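Local coordinates for hypothetical protein (Staphylococcus aureus subsp. aureus, PDB 1QYI) that is of unknown function but has a haloacid dehalogenase (HAD)-like fold with a large helical insertion, so it is probably a hydrolase of that superfamily, at residues G10-E15 and L252-Y257; V84-L89 and G171-L176; H88-L93 and E152-T157; P285-Y290 and Q332-T337; A326-A331 and G352-H357. One frame throughout, in Å; residues are numbered along the deposited sequence.

Contact 1. Residues G10-E15 and L252-Y257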
# COMPACT_ATOMS: atom_id res chain seq x y z
N GLY A 10 -3.80 5.62 8.47
CA GLY A 10 -3.62 5.57 9.90
C GLY A 10 -4.29 6.75 10.58
O GLY A 10 -4.28 6.83 11.81
N VAL A 11 -4.88 7.65 9.79
CA VAL A 11 -5.55 8.84 10.30
C VAL A 11 -6.99 8.97 9.80
O VAL A 11 -7.94 8.95 10.58
CB VAL A 11 -4.80 10.13 9.89
CG1 VAL A 11 -5.59 11.35 10.32
CG2 VAL A 11 -3.41 10.16 10.49
N PHE A 12 -7.11 9.12 8.49
CA PHE A 12 -8.40 9.28 7.82
C PHE A 12 -8.85 7.96 7.19
O PHE A 12 -10.02 7.59 7.27
CB PHE A 12 -8.28 10.34 6.72
CG PHE A 12 -8.13 11.75 7.23
CD1 PHE A 12 -9.24 12.47 7.69
CD2 PHE A 12 -6.88 12.38 7.22
CE1 PHE A 12 -9.12 13.80 8.12
CE2 PHE A 12 -6.75 13.70 7.65
CZ PHE A 12 -7.87 14.42 8.10
N LEU A 13 -7.91 7.27 6.56
CA LEU A 13 -8.20 6.00 5.89
C LEU A 13 -7.24 4.91 6.37
O LEU A 13 -6.20 5.20 6.95
CB LEU A 13 -8.03 6.16 4.39
CG LEU A 13 -8.63 7.39 3.69
CD1 LEU A 13 -8.19 7.36 2.24
CD2 LEU A 13 -10.17 7.39 3.78
N SER A 14 -7.60 3.65 6.15
CA SER A 14 -6.72 2.56 6.55
C SER A 14 -6.17 1.91 5.30
O SER A 14 -6.56 2.28 4.19
CB SER A 14 -7.47 1.54 7.41
OG SER A 14 -8.66 1.12 6.80
N GLU A 15 -5.25 0.97 5.47
CA GLU A 15 -4.64 0.28 4.33
C GLU A 15 -5.25 -1.08 4.03
O GLU A 15 -4.83 -1.75 3.09
CB GLU A 15 -3.14 0.09 4.59
CG GLU A 15 -2.32 1.36 4.60
CD GLU A 15 -0.88 1.10 5.00
OE1 GLU A 15 -0.65 0.58 6.11
OE2 GLU A 15 0.03 1.41 4.20
N LEU A 252 -14.99 11.18 -1.16
CA LEU A 252 -15.49 11.27 0.21
C LEU A 252 -15.98 12.65 0.62
O LEU A 252 -16.76 12.77 1.58
CB LEU A 252 -14.42 10.81 1.19
CG LEU A 252 -14.01 9.34 1.05
CD1 LEU A 252 -12.73 9.10 1.82
CD2 LEU A 252 -15.14 8.45 1.56
N GLY A 253 -15.54 13.69 -0.08
CA GLY A 253 -15.95 15.04 0.25
C GLY A 253 -15.03 15.72 1.25
O GLY A 253 -15.43 16.63 1.96
N LEU A 254 -13.77 15.29 1.31
CA LEU A 254 -12.82 15.88 2.24
C LEU A 254 -11.90 16.84 1.52
O LEU A 254 -11.41 17.81 2.10
CB LEU A 254 -12.00 14.78 2.92
CG LEU A 254 -12.79 13.71 3.68
CD1 LEU A 254 -11.86 12.61 4.14
CD2 LEU A 254 -13.52 14.34 4.86
N LEU A 255 -11.67 16.58 0.24
CA LEU A 255 -10.79 17.41 -0.57
C LEU A 255 -11.03 18.91 -0.43
O LEU A 255 -10.09 19.68 -0.32
CB LEU A 255 -10.91 17.00 -2.04
CG LEU A 255 -9.74 17.45 -2.91
CD1 LEU A 255 -8.46 16.82 -2.39
CD2 LEU A 255 -10.00 17.03 -4.35
N PRO A 256 -12.30 19.35 -0.43
CA PRO A 256 -12.60 20.78 -0.29
C PRO A 256 -11.96 21.48 0.92
O PRO A 256 -11.90 22.72 0.97
CB PRO A 256 -14.13 20.81 -0.26
CG PRO A 256 -14.48 19.70 -1.20
CD PRO A 256 -13.52 18.60 -0.78
N TYR A 257 -11.49 20.70 1.89
CA TYR A 257 -10.87 21.23 3.11
C TYR A 257 -9.35 21.27 3.01
O TYR A 257 -8.67 21.62 3.98
CB TYR A 257 -11.24 20.38 4.32
CG TYR A 257 -12.72 20.32 4.58
CD1 TYR A 257 -13.40 21.41 5.11
CD2 TYR A 257 -13.44 19.16 4.29
CE1 TYR A 257 -14.78 21.36 5.33
CE2 TYR A 257 -14.80 19.09 4.50
CZ TYR A 257 -15.47 20.19 5.02
OH TYR A 257 -16.83 20.11 5.21

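Contact 2. Residues V84-L89 and G171-L176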
# COMPACT_ATOMS: atom_id res chain seq x y z
N VAL A 84 2.96 -14.91 -2.94
CA VAL A 84 1.87 -15.81 -2.57
C VAL A 84 1.33 -16.54 -3.81
O VAL A 84 1.01 -17.73 -3.75
CB VAL A 84 0.72 -15.02 -1.89
CG1 VAL A 84 -0.54 -15.87 -1.80
CG2 VAL A 84 1.17 -14.58 -0.50
N PHE A 85 1.25 -15.84 -4.93
CA PHE A 85 0.74 -16.46 -6.14
C PHE A 85 1.76 -17.39 -6.78
O PHE A 85 1.38 -18.34 -7.48
CB PHE A 85 0.31 -15.39 -7.14
CG PHE A 85 -0.08 -15.96 -8.47
CD1 PHE A 85 -1.30 -16.60 -8.64
CD2 PHE A 85 0.82 -15.89 -9.54
CE1 PHE A 85 -1.62 -17.17 -9.86
CE2 PHE A 85 0.50 -16.46 -10.77
CZ PHE A 85 -0.72 -17.11 -10.94
N SER A 86 3.04 -17.12 -6.57
CA SER A 86 4.09 -17.96 -7.15
C SER A 86 4.15 -19.33 -6.46
O SER A 86 4.36 -20.36 -7.10
CB SER A 86 5.46 -17.27 -7.02
OG SER A 86 5.56 -16.16 -7.89
N ILE A 87 3.94 -19.32 -5.14
CA ILE A 87 3.96 -20.54 -4.34
C ILE A 87 2.89 -21.51 -4.83
O ILE A 87 3.10 -22.72 -4.87
CB ILE A 87 3.73 -20.20 -2.84
CG1 ILE A 87 4.85 -19.28 -2.36
CG2 ILE A 87 3.70 -21.47 -2.01
CD1 ILE A 87 6.23 -19.86 -2.62
N HIS A 88 1.74 -20.97 -5.21
CA HIS A 88 0.66 -21.80 -5.71
C HIS A 88 0.92 -22.19 -7.15
O HIS A 88 0.54 -23.27 -7.58
CB HIS A 88 -0.68 -21.08 -5.61
CG HIS A 88 -1.15 -20.89 -4.21
ND1 HIS A 88 -1.06 -21.88 -3.25
CD2 HIS A 88 -1.73 -19.84 -3.60
CE1 HIS A 88 -1.56 -21.45 -2.12
NE2 HIS A 88 -1.98 -20.20 -2.29
N LEU A 89 1.58 -21.30 -7.90
CA LEU A 89 1.87 -21.59 -9.29
C LEU A 89 2.86 -22.75 -9.33
O LEU A 89 2.64 -23.74 -10.02
CB LEU A 89 2.46 -20.36 -9.99
CG LEU A 89 2.86 -20.59 -11.45
CD1 LEU A 89 1.66 -21.08 -12.23
CD2 LEU A 89 3.42 -19.33 -12.04
N GLY A 171 9.66 -8.95 -12.89
CA GLY A 171 9.68 -9.79 -14.08
C GLY A 171 8.38 -9.71 -14.87
O GLY A 171 7.49 -8.95 -14.51
N ALA A 172 8.28 -10.49 -15.94
CA ALA A 172 7.07 -10.47 -16.74
C ALA A 172 5.87 -10.91 -15.90
O ALA A 172 4.80 -10.30 -15.98
CB ALA A 172 7.23 -11.39 -17.96
N LEU A 173 6.05 -11.95 -15.09
CA LEU A 173 4.96 -12.43 -14.23
C LEU A 173 4.65 -11.38 -13.17
O LEU A 173 3.49 -11.14 -12.85
CB LEU A 173 5.35 -13.74 -13.53
CG LEU A 173 4.28 -14.74 -13.06
CD1 LEU A 173 4.76 -15.36 -11.77
CD2 LEU A 173 2.92 -14.09 -12.87
N TRP A 174 5.70 -10.74 -12.64
CA TRP A 174 5.53 -9.72 -11.61
C TRP A 174 4.75 -8.53 -12.16
O TRP A 174 3.95 -7.92 -11.46
CB TRP A 174 6.90 -9.23 -11.11
CG TRP A 174 6.80 -8.32 -9.92
CD1 TRP A 174 6.81 -8.68 -8.60
CD2 TRP A 174 6.62 -6.89 -9.94
NE1 TRP A 174 6.65 -7.58 -7.80
CE2 TRP A 174 6.54 -6.48 -8.58
CE3 TRP A 174 6.53 -5.94 -10.95
CZ2 TRP A 174 6.36 -5.12 -8.24
CZ3 TRP A 174 6.34 -4.60 -10.60
CH2 TRP A 174 6.27 -4.20 -9.25
N THR A 175 5.02 -8.21 -13.43
CA THR A 175 4.36 -7.11 -14.12
C THR A 175 2.89 -7.44 -14.33
O THR A 175 2.03 -6.57 -14.18
CB THR A 175 5.06 -6.84 -15.47
OG1 THR A 175 6.43 -6.50 -15.22
CG2 THR A 175 4.40 -5.70 -16.22
N LEU A 176 2.60 -8.70 -14.65
CA LEU A 176 1.23 -9.14 -14.85
C LEU A 176 0.43 -8.98 -13.57
O LEU A 176 -0.59 -8.29 -13.55
CB LEU A 176 1.18 -10.61 -15.26
CG LEU A 176 -0.23 -11.21 -15.36
CD1 LEU A 176 -1.07 -10.42 -16.36
CD2 LEU A 176 -0.15 -12.68 -15.77

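Contact 3. Residues H88-L93 and E152-T157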
# COMPACT_ATOMS: atom_id res chain seq x y z
N HIS A 88 1.74 -20.97 -5.21
CA HIS A 88 0.66 -21.80 -5.71
C HIS A 88 0.92 -22.19 -7.15
O HIS A 88 0.54 -23.27 -7.58
CB HIS A 88 -0.68 -21.08 -5.61
CG HIS A 88 -1.15 -20.89 -4.21
ND1 HIS A 88 -1.06 -21.88 -3.25
CD2 HIS A 88 -1.73 -19.84 -3.60
CE1 HIS A 88 -1.56 -21.45 -2.12
NE2 HIS A 88 -1.98 -20.20 -2.29
N LEU A 89 1.58 -21.30 -7.90
CA LEU A 89 1.87 -21.59 -9.29
C LEU A 89 2.86 -22.75 -9.33
O LEU A 89 2.64 -23.74 -10.02
CB LEU A 89 2.46 -20.36 -9.99
CG LEU A 89 2.86 -20.59 -11.45
CD1 LEU A 89 1.66 -21.08 -12.23
CD2 LEU A 89 3.42 -19.33 -12.04
N ILE A 90 3.94 -22.61 -8.58
CA ILE A 90 4.97 -23.64 -8.51
C ILE A 90 4.33 -24.97 -8.06
O ILE A 90 4.71 -26.04 -8.52
CB ILE A 90 6.11 -23.21 -7.50
CG1 ILE A 90 6.91 -22.06 -8.09
CG2 ILE A 90 7.06 -24.37 -7.22
CD1 ILE A 90 7.68 -21.26 -7.07
N ASP A 91 3.34 -24.87 -7.18
CA ASP A 91 2.64 -26.04 -6.65
C ASP A 91 1.83 -26.78 -7.73
O ASP A 91 1.76 -28.01 -7.75
CB ASP A 91 1.73 -25.60 -5.49
CG ASP A 91 1.25 -26.77 -4.65
OD1 ASP A 91 2.04 -27.73 -4.46
OD2 ASP A 91 0.11 -26.71 -4.14
N ILE A 92 1.21 -26.01 -8.62
CA ILE A 92 0.41 -26.55 -9.71
C ILE A 92 1.35 -27.08 -10.80
O ILE A 92 1.04 -28.07 -11.47
CB ILE A 92 -0.53 -25.46 -10.30
CG1 ILE A 92 -1.46 -24.93 -9.21
CG2 ILE A 92 -1.37 -26.02 -11.44
CD1 ILE A 92 -2.35 -23.80 -9.66
N LEU A 93 2.49 -26.43 -10.98
CA LEU A 93 3.45 -26.84 -12.00
C LEU A 93 4.18 -28.14 -11.68
O LEU A 93 4.74 -28.78 -12.57
CB LEU A 93 4.49 -25.75 -12.24
CG LEU A 93 3.95 -24.48 -12.88
CD1 LEU A 93 5.03 -23.43 -12.84
CD2 LEU A 93 3.50 -24.75 -14.30
N GLU A 152 13.08 -18.26 -5.65
CA GLU A 152 13.75 -18.75 -6.86
C GLU A 152 14.36 -20.14 -6.68
O GLU A 152 14.26 -21.00 -7.57
CB GLU A 152 14.84 -17.76 -7.28
CG GLU A 152 15.44 -18.01 -8.64
CD GLU A 152 16.25 -16.82 -9.12
OE1 GLU A 152 17.27 -16.50 -8.47
OE2 GLU A 152 15.85 -16.19 -10.12
N GLU A 153 15.00 -20.35 -5.54
CA GLU A 153 15.63 -21.62 -5.20
C GLU A 153 14.55 -22.69 -5.08
O GLU A 153 14.74 -23.83 -5.49
CB GLU A 153 16.39 -21.48 -3.88
CG GLU A 153 16.61 -22.78 -3.10
CD GLU A 153 17.86 -23.55 -3.50
OE1 GLU A 153 17.93 -24.00 -4.67
OE2 GLU A 153 18.77 -23.68 -2.65
N PHE A 154 13.42 -22.30 -4.51
CA PHE A 154 12.29 -23.21 -4.32
C PHE A 154 11.76 -23.69 -5.67
O PHE A 154 11.47 -24.87 -5.84
CB PHE A 154 11.18 -22.48 -3.57
CG PHE A 154 10.03 -23.36 -3.19
CD1 PHE A 154 10.17 -24.30 -2.18
CD2 PHE A 154 8.80 -23.23 -3.83
CE1 PHE A 154 9.09 -25.10 -1.81
CE2 PHE A 154 7.73 -24.03 -3.47
CZ PHE A 154 7.87 -24.97 -2.45
N ALA A 155 11.63 -22.76 -6.61
CA ALA A 155 11.14 -23.09 -7.93
C ALA A 155 12.08 -24.03 -8.68
O ALA A 155 11.63 -24.97 -9.34
CB ALA A 155 10.91 -21.82 -8.74
N THR A 156 13.39 -23.80 -8.57
CA THR A 156 14.37 -24.65 -9.26
C THR A 156 14.40 -26.07 -8.69
O THR A 156 14.41 -27.05 -9.44
CB THR A 156 15.82 -24.09 -9.19
OG1 THR A 156 16.31 -24.19 -7.85
CG2 THR A 156 15.85 -22.63 -9.63
N THR A 157 14.41 -26.19 -7.36
CA THR A 157 14.44 -27.50 -6.71
C THR A 157 13.12 -28.26 -6.88
O THR A 157 13.11 -29.47 -7.10
CB THR A 157 14.78 -27.39 -5.19
OG1 THR A 157 13.79 -26.59 -4.53
CG2 THR A 157 16.15 -26.75 -4.99

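Contact 4. Residues P285-Y290 and Q332-T337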
# COMPACT_ATOMS: atom_id res chain seq x y z
N PRO A 285 10.52 9.36 6.01
CA PRO A 285 11.30 9.71 7.21
C PRO A 285 11.81 11.14 7.01
O PRO A 285 11.87 11.93 7.96
CB PRO A 285 12.42 8.67 7.22
CG PRO A 285 11.82 7.50 6.51
CD PRO A 285 11.05 8.14 5.37
N ASN A 286 12.17 11.46 5.77
CA ASN A 286 12.67 12.79 5.42
C ASN A 286 11.47 13.75 5.41
O ASN A 286 10.47 13.51 4.73
CB ASN A 286 13.35 12.76 4.04
CG ASN A 286 13.96 14.11 3.66
OD1 ASN A 286 13.26 15.12 3.56
ND2 ASN A 286 15.28 14.12 3.43
N PRO A 287 11.56 14.86 6.16
CA PRO A 287 10.51 15.88 6.27
C PRO A 287 10.15 16.64 4.99
O PRO A 287 9.32 17.54 5.02
CB PRO A 287 11.05 16.81 7.35
CG PRO A 287 12.52 16.76 7.11
CD PRO A 287 12.77 15.29 6.88
N PHE A 288 10.77 16.27 3.87
CA PHE A 288 10.51 16.94 2.60
C PHE A 288 9.04 17.15 2.25
O PHE A 288 8.63 18.27 1.92
CB PHE A 288 11.14 16.19 1.44
CG PHE A 288 10.66 16.65 0.10
CD1 PHE A 288 11.05 17.89 -0.39
CD2 PHE A 288 9.78 15.89 -0.65
CE1 PHE A 288 10.58 18.37 -1.62
CE2 PHE A 288 9.30 16.35 -1.88
CZ PHE A 288 9.70 17.60 -2.36
N SER A 289 8.27 16.07 2.28
CA SER A 289 6.85 16.15 1.94
C SER A 289 6.09 17.02 2.93
O SER A 289 5.18 17.75 2.54
CB SER A 289 6.23 14.75 1.89
OG SER A 289 6.32 14.11 3.15
N TYR A 290 6.47 16.96 4.20
CA TYR A 290 5.79 17.79 5.18
C TYR A 290 6.14 19.24 4.93
O TYR A 290 5.31 20.13 5.12
CB TYR A 290 6.18 17.37 6.61
CG TYR A 290 5.20 16.41 7.23
CD1 TYR A 290 3.84 16.73 7.33
CD2 TYR A 290 5.61 15.14 7.67
CE1 TYR A 290 2.91 15.82 7.83
CE2 TYR A 290 4.69 14.22 8.18
CZ TYR A 290 3.34 14.56 8.26
OH TYR A 290 2.41 13.66 8.74
N GLN A 332 9.87 16.34 14.91
CA GLN A 332 10.94 16.72 15.83
C GLN A 332 12.08 17.33 15.03
O GLN A 332 12.85 18.14 15.55
CB GLN A 332 11.42 15.50 16.61
CG GLN A 332 10.29 14.82 17.37
CD GLN A 332 10.78 13.86 18.43
OE1 GLN A 332 11.82 13.22 18.27
NE2 GLN A 332 10.03 13.73 19.51
N LYS A 333 12.18 16.94 13.75
CA LYS A 333 13.22 17.44 12.84
C LYS A 333 13.06 18.90 12.46
O LYS A 333 13.98 19.69 12.62
CB LYS A 333 13.24 16.60 11.55
CG LYS A 333 13.95 17.27 10.37
CD LYS A 333 15.42 17.56 10.66
CE LYS A 333 16.31 16.37 10.30
NZ LYS A 333 16.23 16.03 8.85
N ILE A 334 11.88 19.25 11.94
CA ILE A 334 11.57 20.61 11.50
C ILE A 334 11.15 21.52 12.65
O ILE A 334 10.96 22.71 12.46
CB ILE A 334 10.43 20.64 10.47
CG1 ILE A 334 9.10 20.30 11.16
CG2 ILE A 334 10.73 19.68 9.34
CD1 ILE A 334 7.88 20.39 10.24
N GLY A 335 10.98 20.94 13.83
CA GLY A 335 10.59 21.73 14.98
C GLY A 335 9.09 21.92 15.17
O GLY A 335 8.66 22.86 15.83
N ALA A 336 8.28 21.02 14.61
CA ALA A 336 6.83 21.14 14.75
C ALA A 336 6.29 20.28 15.88
O ALA A 336 6.91 19.30 16.29
CB ALA A 336 6.15 20.77 13.45
N THR A 337 5.12 20.66 16.39
CA THR A 337 4.50 19.89 17.46
C THR A 337 3.92 18.62 16.85
O THR A 337 3.27 18.65 15.81
CB THR A 337 3.37 20.68 18.15
OG1 THR A 337 3.94 21.70 18.98
CG2 THR A 337 2.51 19.75 19.02

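Contact 5. Residues A326-A331 and G352-H357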
# COMPACT_ATOMS: atom_id res chain seq x y z
N ALA A 326 7.75 7.47 11.73
CA ALA A 326 8.49 8.22 10.73
C ALA A 326 8.00 9.67 10.64
O ALA A 326 8.74 10.56 10.25
CB ALA A 326 8.39 7.55 9.36
N ASP A 327 6.74 9.91 11.00
CA ASP A 327 6.18 11.26 10.97
C ASP A 327 6.56 12.02 12.23
O ASP A 327 6.66 13.25 12.23
CB ASP A 327 4.66 11.22 10.83
CG ASP A 327 4.22 10.87 9.42
OD1 ASP A 327 4.84 11.39 8.48
OD2 ASP A 327 3.26 10.10 9.24
N LEU A 328 6.76 11.27 13.31
CA LEU A 328 7.14 11.85 14.58
C LEU A 328 8.54 12.48 14.47
O LEU A 328 8.75 13.61 14.91
CB LEU A 328 7.09 10.77 15.67
CG LEU A 328 7.56 11.17 17.07
CD1 LEU A 328 6.77 10.41 18.13
CD2 LEU A 328 9.04 10.88 17.18
N LEU A 329 9.47 11.74 13.88
CA LEU A 329 10.84 12.21 13.69
C LEU A 329 10.87 13.39 12.72
O LEU A 329 11.70 14.30 12.86
CB LEU A 329 11.72 11.06 13.19
CG LEU A 329 12.50 10.17 14.19
CD1 LEU A 329 11.73 9.93 15.47
CD2 LEU A 329 12.82 8.85 13.50
N SER A 330 9.98 13.39 11.73
CA SER A 330 9.91 14.49 10.76
C SER A 330 9.45 15.77 11.47
O SER A 330 9.82 16.87 11.06
CB SER A 330 8.92 14.18 9.63
OG SER A 330 9.42 13.19 8.74
N ALA A 331 8.63 15.63 12.50
CA ALA A 331 8.16 16.80 13.23
C ALA A 331 9.25 17.27 14.20
O ALA A 331 9.54 18.46 14.27
CB ALA A 331 6.87 16.47 14.00
N GLY A 352 3.25 2.76 23.16
CA GLY A 352 4.53 2.64 23.85
C GLY A 352 5.69 3.26 23.08
O GLY A 352 6.48 4.00 23.66
N GLU A 353 5.79 2.96 21.79
CA GLU A 353 6.86 3.52 20.97
C GLU A 353 6.70 5.04 20.84
O GLU A 353 7.69 5.77 20.80
CB GLU A 353 6.87 2.89 19.57
CG GLU A 353 5.66 3.30 18.73
CD GLU A 353 5.73 2.90 17.26
OE1 GLU A 353 5.79 1.68 16.96
OE2 GLU A 353 5.73 3.81 16.41
N LEU A 354 5.46 5.52 20.78
CA LEU A 354 5.22 6.96 20.64
C LEU A 354 5.68 7.72 21.88
O LEU A 354 6.30 8.77 21.78
CB LEU A 354 3.74 7.26 20.38
CG LEU A 354 3.20 6.82 19.02
CD1 LEU A 354 1.73 7.17 18.90
CD2 LEU A 354 4.00 7.50 17.92
N GLU A 355 5.40 7.18 23.06
CA GLU A 355 5.82 7.84 24.28
C GLU A 355 7.32 7.67 24.48
O GLU A 355 7.99 8.56 24.99
CB GLU A 355 5.04 7.30 25.47
CG GLU A 355 3.53 7.45 25.34
CD GLU A 355 2.79 6.89 26.53
OE1 GLU A 355 3.04 5.70 26.87
OE2 GLU A 355 1.96 7.62 27.13
N ALA A 356 7.85 6.52 24.08
CA ALA A 356 9.29 6.29 24.22
C ALA A 356 10.06 7.18 23.24
O ALA A 356 11.28 7.28 23.30
CB ALA A 356 9.63 4.82 23.97
N HIS A 357 9.34 7.84 22.32
CA HIS A 357 9.97 8.73 21.36
C HIS A 357 9.65 10.18 21.64
O HIS A 357 9.92 11.06 20.82
CB HIS A 357 9.56 8.36 19.93
CG HIS A 357 10.44 7.31 19.31
ND1 HIS A 357 11.73 7.57 18.91
CD2 HIS A 357 10.21 6.00 19.03
CE1 HIS A 357 12.27 6.46 18.42
NE2 HIS A 357 11.37 5.50 18.49

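Contact 1. Residues G10-E15 and L252-Y257
Leu252, the last residue of helix 242-252, meets Leu13 methyl to methyl, with Leu252 CD1 3.6 Å from Leu13 CD2. The two leucines lie side by side, their chains running opposite ways. In Leu252 the CG lies anti to the carbonyl carbon (chi1 -63°), which carries the branch off the helix end toward the loop 10-15. Gly253 then takes a positive phi and closes the helix in a Schellman motif, turning the chain so that Leu254 also faces this loop. Its CD1 lies 4.4 Å from Phe12 CD1, an oblique and rather loose approach to the ring. Phe249 and Phe6 each make an edge-to-face stack with the same ring, while Leu254 settles on Val217 and Val220 of helix 217-229. Further on, Tyr257 N donates to Leu254 O at 2.9 Å, which closes the short 3-10 turn 255-257.

The loop 10-15 directly follows the Asp-X-Asp signature typical of HAD proteins, whose second acid is Asp9. Against 252-257 it makes carbon contacts only; its backbone is bonded instead to Leu214 and Ile212. With one methyl-methyl and one methyl-ring contact, the join between these two segments relies on shape and exclusion of water, without directional bonds.

Contact 2. Residues V84-L89 and G171-L176
Two helices of the all-helical insertion, 77-93 and 172-195, meet here through one leucine set among three residues. The short segments run at 120° to each other, and their axes come no closer than 11.8 Å, so side chains alone bridge the gap. Leu173 reaches out from the first turn of its helix with CG anti to the backbone N (chi1 -155°), and its two methyls divide the work. CD2 lies 4.0 Å from Phe85 CE2, approaching the ring obliquely. CD1 meets Leu89 tip to tip, 4.2 Å from Leu89 CD2, and also stands 4.0 Å from Ser86 OG. That hydroxyl is already bonded to Phe82 O one turn back on its own helix, and so can sit against a methyl group in a buried place.

Gly171 holds the N-cap position of the second helix. Its carbonyl O is gripped twice by Thr175, by N at 2.8 Å and by OG1 at 2.8 Å, from opposite faces of the carbonyl plane, which ties down the turn that carries Leu173. Phe85 also touches Val26, Leu29 and Leu30 of helix 16-31. Both helices of the contact lie in the chain between core strands 3-6 and 233-237, where HAD proteins carry a C1 cap, so they probably form part of that cap.

Contact 3. Residues H88-L93 and E152-T157
Just before Phe154 and Ala155, the two residues that receive Ile90, the carbonyl O of Glu153 is gripped by two donors. Thr157 N makes the helical bond at 3.0 Å, and Thr156 OG1 adds a second at 2.9 Å. Both come from the same face of the carbonyl plane; the hydroxyl meets the C=O at 119°, tilted 31° out of its plane. Thr156 thus folds its polar group back on its own helix, away from the interface.

Across the gap, Ile90 of helix 77-93 points at the other helix, and the ring of Phe154 swings round to meet it. The CG1 of Ile90 lies anti to the carbonyl carbon (chi1 -70°) and its CG2 anti to the backbone N, and this spread lets the side chain touch two neighbours at once. Ile90 CD1 sits 3.7 Å from Ala155 CB and also lies in the plane of the Phe154 ring, at its edge, 4.0 Å from CD2. The other branch, Ile90 CG2, comes obliquely to the ring and is 3.8 Å from Phe154 CE2. The small side chain of Ala155 permits a close approach of backbones, with Ile90 CA and Ala155 CA 6.2 Å apart.

Phe154 also makes an edge-to-face stack with Phe136, and Leu151 of helix 144-158 extends the seat of Ile90. The contact between Ile90, Phe154 and Ala155 is made of carbon atoms only, so its cohesion rests on dispersion and the hydrophobic effect, concentrated on a single branched side chain.

Contact 4. Residues P285-Y290 and Q332-T337
Pro287 lies with its ring against two consecutive side chains of helix 325-334. Its CB packs 3.5 Å from Ile334 CG2, the proline and isoleucine side chains passing alongside with their ends pointing opposite ways, while Pro287 CG lies 3.6 Å from Lys333 CG, where the lysine chain runs crosswise to the ring. That chain, bent at chi2, chi3 and chi4, swings outward and then back, bringing Lys333 NZ to 4.0 Å from Pro287 CD. Ile334 holds CG1 between its backbone N and carbonyl carbon (chi1 71°), which places CG2 toward the proline.

Helix 325-334 is the crossover of a beta-alpha-beta unit joining the parallel strands 318-322 and 337-341 of the HAD-like core, and Ile334 also rests on Ile320 of the first of these. At Gly335 the chain leaves the helix with positive phi and heads into the second strand.

On the other side of the contact, the start of helix 288-295 is capped by Asn286. Its OD1 accepts from Phe288 N at 2.8 Å, with the donor in the carbonyl plane and the N-H pointing to OD1 at 142°. Phe288, directed away from the contact, makes an edge-to-face stack with Tyr302.

Contact 5. Residues A326-A331 and G352-H357
Apolar packing centres on Leu328, which extends from helix 325-334 with CG anti to the backbone N (chi1 176°) and straddles the end of helix 351-356. Its CD1 crosses Leu354 at a slant, 4.0 Å from Leu354 CD2. Both methyls bear on the CB of His357, CD2 at 3.8 Å and CD1 at 3.9 Å, so the first carbon of the histidine side chain fits against the leucine fork. Nearer the surface, Leu329 CD1 comes within 4.2 Å of His357 ND1, obliquely to the imidazole, as a mere van der Waals touch.

These helices follow one another on either side of strand 337-341 in the chain. They belong to successive beta-alpha-beta crossovers of the Rossmann-like HAD core, and Leu328 also reaches Phe338 on the strand that separates them in sequence.

No polar bond joins the two segments. Although Leu328 CD2 lies 3.7 Å from His357 O, that carbonyl finds a hydrogen-bond partner one turn further along helix 325-334, in the side-chain NE2 of Gln332. Asp327 forms a salt bridge through OD1 with Lys284 NZ, and its OD2 lies close to Asp7 OD2; these two acids and the lysine match the positions at which HAD signature motifs usually supply such residues.

Overall arrangement
Contacts 2 and 3 lie in the helical insertion, and contacts 1, 4 and 5 in the parallel-sheet core. Contacts 2 and 3 start from helix 77-93, share His88 and Leu89, and have centres 11 Å apart; along the chain both are nested within the loop closed by contact 1, whose centre is 32 Å from that of contact 2. Contacts 4 and 5, also 11 Å apart between centres, both use helix 325-334; their segments alternate along the chain and touch directly, Ala336 N lying 2.9 Å from Ala331 O in a probable hydrogen bond. Nearest atoms of contact 1 are about 7 Å from each of them. The presumed HAD active site, around Asp7 and Asp9, probably lies among these three core contacts.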